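Local coordinates for tail component (Lactobacillus phage J-1, PDB 5LY8), which is a distal tail protein whose carbohydrate-binding module, the part described here, probably helps the phage recognise saccharides on its Lactobacillus host, at residues N90-T104 with W222-N235. Residues are numbered along the deposited sequence; the frame is centred on the assembly and turned at random. Where two conformers were deposited one is given.
Sequences NTANFQFVNRVNVGT and WSINWQDSYFEWIN. With MG (magnesium ion), chain C.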
# COMPACT_ATOMS: atom_id res chain seq x y z
N ASN A 90 5.23 -5.63 -19.03
CA ASN A 90 4.61 -5.24 -17.78
C ASN A 90 4.61 -6.41 -16.79
O ASN A 90 3.95 -6.37 -15.74
CB ASN A 90 3.24 -4.60 -17.93
CG ASN A 90 2.28 -5.43 -18.71
OD1 ASN A 90 2.52 -6.61 -19.00
ND2 ASN A 90 1.19 -4.81 -19.13
N THR A 91 5.38 -7.45 -17.11
CA THR A 91 5.53 -8.62 -16.24
C THR A 91 6.92 -8.61 -15.61
O THR A 91 7.24 -9.49 -14.81
CB THR A 91 5.31 -9.94 -17.01
OG1 THR A 91 6.21 -9.99 -18.12
CG2 THR A 91 3.86 -10.10 -17.49
N ALA A 92 7.74 -7.60 -15.96
CA ALA A 92 9.11 -7.43 -15.50
C ALA A 92 9.22 -7.00 -14.04
O ALA A 92 8.22 -6.71 -13.36
CB ALA A 92 9.86 -6.49 -16.45
N ASN A 93 10.47 -6.96 -13.55
CA ASN A 93 10.78 -6.60 -12.17
C ASN A 93 10.45 -5.14 -11.87
O ASN A 93 10.47 -4.29 -12.76
CB ASN A 93 12.26 -6.84 -11.88
CG ASN A 93 12.75 -8.25 -11.98
OD1 ASN A 93 13.98 -8.49 -11.94
ND2 ASN A 93 11.84 -9.21 -12.12
N PHE A 94 10.13 -4.85 -10.60
CA PHE A 94 9.79 -3.48 -10.24
C PHE A 94 10.01 -3.26 -8.78
O PHE A 94 10.18 -4.22 -8.02
CB PHE A 94 8.30 -3.19 -10.56
CG PHE A 94 7.28 -4.05 -9.85
CD1 PHE A 94 7.04 -3.91 -8.48
CD2 PHE A 94 6.55 -5.01 -10.55
CE1 PHE A 94 6.12 -4.74 -7.83
CE2 PHE A 94 5.59 -5.79 -9.90
CZ PHE A 94 5.39 -5.67 -8.54
N GLN A 95 9.96 -1.99 -8.37
CA GLN A 95 9.80 -1.63 -6.97
C GLN A 95 8.78 -0.52 -6.87
O GLN A 95 8.79 0.43 -7.67
CB GLN A 95 11.09 -1.30 -6.23
CG GLN A 95 11.82 -0.07 -6.68
CD GLN A 95 12.89 0.32 -5.68
OE1 GLN A 95 12.89 -0.11 -4.52
NE2 GLN A 95 13.77 1.23 -6.09
N PHE A 96 7.93 -0.62 -5.86
CA PHE A 96 6.85 0.33 -5.57
C PHE A 96 7.06 0.79 -4.15
O PHE A 96 6.95 -0.04 -3.24
CB PHE A 96 5.54 -0.43 -5.74
CG PHE A 96 4.25 0.28 -5.41
CD1 PHE A 96 3.98 1.56 -5.89
CD2 PHE A 96 3.25 -0.37 -4.72
CE1 PHE A 96 2.75 2.18 -5.66
CE2 PHE A 96 2.03 0.25 -4.47
CZ PHE A 96 1.77 1.51 -4.96
N VAL A 97 7.41 2.06 -3.96
CA VAL A 97 7.90 2.56 -2.67
C VAL A 97 7.03 3.69 -2.19
O VAL A 97 6.85 4.68 -2.92
CB VAL A 97 9.37 3.03 -2.82
CG1 VAL A 97 9.94 3.50 -1.48
CG2 VAL A 97 10.25 1.91 -3.40
N ASN A 98 6.55 3.58 -0.95
CA ASN A 98 5.69 4.59 -0.36
C ASN A 98 6.16 4.94 1.02
O ASN A 98 6.22 4.06 1.89
CB ASN A 98 4.27 4.07 -0.32
CG ASN A 98 3.65 4.11 -1.68
OD1 ASN A 98 3.25 5.17 -2.14
ND2 ASN A 98 3.60 2.98 -2.38
N ARG A 99 6.53 6.20 1.23
CA ARG A 99 7.01 6.66 2.54
C ARG A 99 5.85 7.15 3.36
O ARG A 99 5.06 7.97 2.87
CB ARG A 99 8.03 7.79 2.35
CG ARG A 99 8.61 8.24 3.69
CD ARG A 99 9.82 9.11 3.50
NE ARG A 99 10.20 9.68 4.80
CZ ARG A 99 11.43 10.03 5.14
NH1 ARG A 99 12.43 9.88 4.27
NH2 ARG A 99 11.68 10.52 6.35
N VAL A 100 5.75 6.68 4.61
CA VAL A 100 4.67 7.09 5.51
C VAL A 100 5.25 7.46 6.87
O VAL A 100 6.38 7.08 7.22
CB VAL A 100 3.61 5.95 5.70
CG1 VAL A 100 2.87 5.66 4.39
CG2 VAL A 100 4.24 4.67 6.27
N ASN A 101 4.46 8.18 7.65
CA ASN A 101 4.74 8.38 9.05
C ASN A 101 3.47 7.88 9.73
O ASN A 101 2.36 8.30 9.38
CB ASN A 101 5.02 9.84 9.36
CG ASN A 101 5.37 10.06 10.82
OD1 ASN A 101 6.54 10.30 11.18
ND2 ASN A 101 4.41 10.03 11.67
N VAL A 102 3.63 6.95 10.66
CA VAL A 102 2.45 6.36 11.22
C VAL A 102 2.65 6.14 12.71
O VAL A 102 3.77 5.84 13.16
CB VAL A 102 2.04 5.09 10.37
CG1 VAL A 102 3.15 4.03 10.26
CG2 VAL A 102 0.70 4.49 10.81
N GLY A 103 1.60 6.40 13.47
CA GLY A 103 1.62 6.23 14.91
C GLY A 103 0.26 5.81 15.38
O GLY A 103 -0.74 6.15 14.77
N THR A 104 0.22 5.08 16.53
CA THR A 104 -1.08 4.63 17.02
C THR A 104 -1.09 4.63 18.56
O THR A 104 -0.09 4.91 19.24
CB THR A 104 -1.50 3.29 16.34
OG1 THR A 104 -2.87 2.95 16.66
CG2 THR A 104 -0.58 2.11 16.68
N TRP A 222 -6.00 6.53 13.77
CA TRP A 222 -4.59 6.58 14.06
C TRP A 222 -3.95 7.81 13.39
O TRP A 222 -4.63 8.53 12.64
CB TRP A 222 -3.90 5.26 13.67
CG TRP A 222 -3.83 4.88 12.22
CD1 TRP A 222 -4.34 5.55 11.14
CD2 TRP A 222 -3.16 3.73 11.70
NE1 TRP A 222 -4.03 4.87 9.97
CE2 TRP A 222 -3.29 3.76 10.30
CE3 TRP A 222 -2.44 2.68 12.30
CZ2 TRP A 222 -2.73 2.77 9.48
CZ3 TRP A 222 -1.89 1.71 11.48
CH2 TRP A 222 -2.05 1.76 10.09
N SER A 223 -2.66 8.05 13.65
CA SER A 223 -1.97 9.17 13.02
C SER A 223 -1.26 8.64 11.80
O SER A 223 -0.47 7.71 11.89
CB SER A 223 -0.96 9.79 13.97
OG SER A 223 -1.61 10.38 15.09
N ILE A 224 -1.61 9.18 10.62
CA ILE A 224 -1.05 8.67 9.39
C ILE A 224 -0.80 9.78 8.40
O ILE A 224 -1.67 10.63 8.19
CB ILE A 224 -2.00 7.57 8.79
CG1 ILE A 224 -1.48 6.98 7.47
CG2 ILE A 224 -3.44 8.06 8.62
CD1 ILE A 224 -0.16 6.28 7.57
N ASN A 225 0.39 9.78 7.78
CA ASN A 225 0.64 10.69 6.70
C ASN A 225 1.51 10.01 5.66
O ASN A 225 2.17 9.00 5.96
CB ASN A 225 1.13 12.06 7.18
CG ASN A 225 2.50 12.10 7.76
OD1 ASN A 225 3.47 11.69 7.11
ND2 ASN A 225 2.59 12.56 9.01
N TRP A 226 1.48 10.51 4.42
CA TRP A 226 2.10 9.85 3.27
C TRP A 226 2.99 10.89 2.63
O TRP A 226 2.53 11.95 2.19
CB TRP A 226 0.95 9.43 2.36
CG TRP A 226 1.29 8.73 1.08
CD1 TRP A 226 2.38 7.94 0.81
CD2 TRP A 226 0.44 8.66 -0.07
NE1 TRP A 226 2.25 7.39 -0.45
CE2 TRP A 226 1.08 7.83 -1.01
CE3 TRP A 226 -0.79 9.26 -0.41
CZ2 TRP A 226 0.53 7.58 -2.27
CZ3 TRP A 226 -1.34 9.00 -1.65
CH2 TRP A 226 -0.68 8.18 -2.57
N GLN A 227 4.31 10.64 2.65
CA GLN A 227 5.30 11.67 2.31
C GLN A 227 5.90 11.55 0.93
O GLN A 227 6.48 12.53 0.44
CB GLN A 227 6.42 11.73 3.37
CG GLN A 227 5.87 11.74 4.80
CD GLN A 227 6.76 12.32 5.87
OE1 GLN A 227 7.93 12.71 5.63
NE2 GLN A 227 6.18 12.44 7.08
N ASP A 228 5.78 10.39 0.27
CA ASP A 228 6.41 10.19 -1.02
C ASP A 228 5.85 8.92 -1.61
O ASP A 228 5.52 7.97 -0.88
CB ASP A 228 7.95 10.05 -0.85
CG ASP A 228 8.72 10.26 -2.14
OD1 ASP A 228 8.88 11.42 -2.56
OD2 ASP A 228 9.09 9.24 -2.78
N SER A 229 5.76 8.87 -2.94
CA SER A 229 5.31 7.67 -3.64
C SER A 229 6.01 7.57 -4.98
O SER A 229 6.07 8.56 -5.71
CB SER A 229 3.81 7.75 -3.89
OG SER A 229 3.28 6.53 -4.41
N TYR A 230 6.45 6.36 -5.37
CA TYR A 230 6.97 6.18 -6.72
C TYR A 230 6.88 4.73 -7.08
O TYR A 230 6.88 3.84 -6.22
CB TYR A 230 8.39 6.74 -6.95
CG TYR A 230 9.48 6.14 -6.12
CD1 TYR A 230 10.16 5.00 -6.55
CD2 TYR A 230 9.89 6.74 -4.94
CE1 TYR A 230 11.23 4.48 -5.82
CE2 TYR A 230 10.94 6.22 -4.19
CZ TYR A 230 11.62 5.09 -4.64
OH TYR A 230 12.64 4.56 -3.87
N PHE A 231 6.90 4.49 -8.39
CA PHE A 231 6.98 3.15 -8.94
C PHE A 231 8.05 3.18 -10.01
O PHE A 231 8.06 4.11 -10.84
CB PHE A 231 5.65 2.74 -9.59
CG PHE A 231 5.70 1.39 -10.27
CD1 PHE A 231 5.28 0.25 -9.61
CD2 PHE A 231 6.21 1.25 -11.57
CE1 PHE A 231 5.32 -1.00 -10.24
CE2 PHE A 231 6.28 0.00 -12.18
CZ PHE A 231 5.82 -1.11 -11.53
N GLU A 232 8.95 2.20 -9.99
CA GLU A 232 9.97 2.03 -11.01
C GLU A 232 10.01 0.64 -11.56
O GLU A 232 10.04 -0.31 -10.78
CB GLU A 232 11.38 2.32 -10.46
CG GLU A 232 11.64 3.68 -9.87
CD GLU A 232 13.02 3.82 -9.25
OE1 GLU A 232 13.50 4.98 -9.20
OE2 GLU A 232 13.56 2.83 -8.69
N TRP A 233 10.12 0.52 -12.88
CA TRP A 233 10.48 -0.73 -13.50
C TRP A 233 11.99 -0.86 -13.26
O TRP A 233 12.71 0.13 -13.38
CB TRP A 233 10.22 -0.71 -15.00
CG TRP A 233 8.77 -0.67 -15.36
CD1 TRP A 233 8.10 0.34 -15.97
CD2 TRP A 233 7.81 -1.70 -15.11
NE1 TRP A 233 6.80 -0.02 -16.20
CE2 TRP A 233 6.59 -1.27 -15.69
CE3 TRP A 233 7.87 -2.98 -14.54
CZ2 TRP A 233 5.43 -2.05 -15.65
CZ3 TRP A 233 6.71 -3.73 -14.47
CH2 TRP A 233 5.51 -3.26 -15.02
N ILE A 234 12.47 -2.06 -12.90
CA ILE A 234 13.90 -2.25 -12.65
C ILE A 234 14.45 -3.39 -13.49
O ILE A 234 13.68 -4.21 -14.03
CB ILE A 234 14.23 -2.40 -11.14
CG1 ILE A 234 13.62 -3.68 -10.58
CG2 ILE A 234 13.84 -1.13 -10.32
CD1 ILE A 234 13.88 -3.96 -9.11
N ASN A 235 15.78 -3.41 -13.68
CA ASN A 235 16.46 -4.43 -14.49
C ASN A 235 15.83 -4.44 -15.90
O ASN A 235 15.42 -5.50 -16.39
CB ASN A 235 16.37 -5.83 -13.83
CG ASN A 235 16.85 -5.86 -12.40
OD1 ASN A 235 17.96 -5.40 -12.07
ND2 ASN A 235 16.02 -6.39 -11.53
MG MG C . 7.24 14.71 0.14
O HOH W 1 12.96 -7.11 -15.14
O HOH W 2 8.52 6.82 -1.64
O HOH W 3 9.72 12.17 7.65
O HOH W 4 9.10 13.60 -0.96
O HOH W 5 8.48 16.80 -0.40
O HOH W 6 8.77 15.00 2.02
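W233 lays its indole alongside the chain that leads into strand 94-103: the carbonyl oxygens of A92 and N93 lie in the ring plane at its edge, N93 O 3.4 Å from W233 CE3, while W233 CH2 reaches N90 CA. This broad, buried indole can span N90 to N93, and its NE1 is satisfied by P83 O. On the same face the F94 and F231 rings meet obliquely, centroids 5.3 Å apart and planes at 35°.

The other face is more polar. Q95 has CG between its backbone N and carbonyl carbon (chi1 67°), which with the extended chain beyond carries the amide alongside E232; glutamine is long enough to reach, and its NE2 donates to E232 OE2 at 3.1 Å from above the carboxylate plane. R16 forms a salt bridge to the other carboxylate oxygen. Next along, V97 sets CB over one face of Y230, 3.8 Å from the ring centroid, a CH-pi contact that suits a branched residue.

On the face of F94 and F231, N98 OD1 is gripped from opposite faces of its amide plane by W226 NE1 (3.0 Å) and S229 OG (2.6 Å), so this buried oxygen is doubly satisfied.

Between R99 and V100 the register slips by one residue, a beta bulge at Q227. The extended R99 side chain lies along D228 and Q227, R99 CB 3.9 Å from D228 CB. Q227 N donates to R99 O, while Q227 O binds magnesium at 2.3 Å with D21, G59 and three waters. The antiparallel pair lies inside the six-stranded sheet, consistent with the concanavalin-like beta-sandwich of this module's clan.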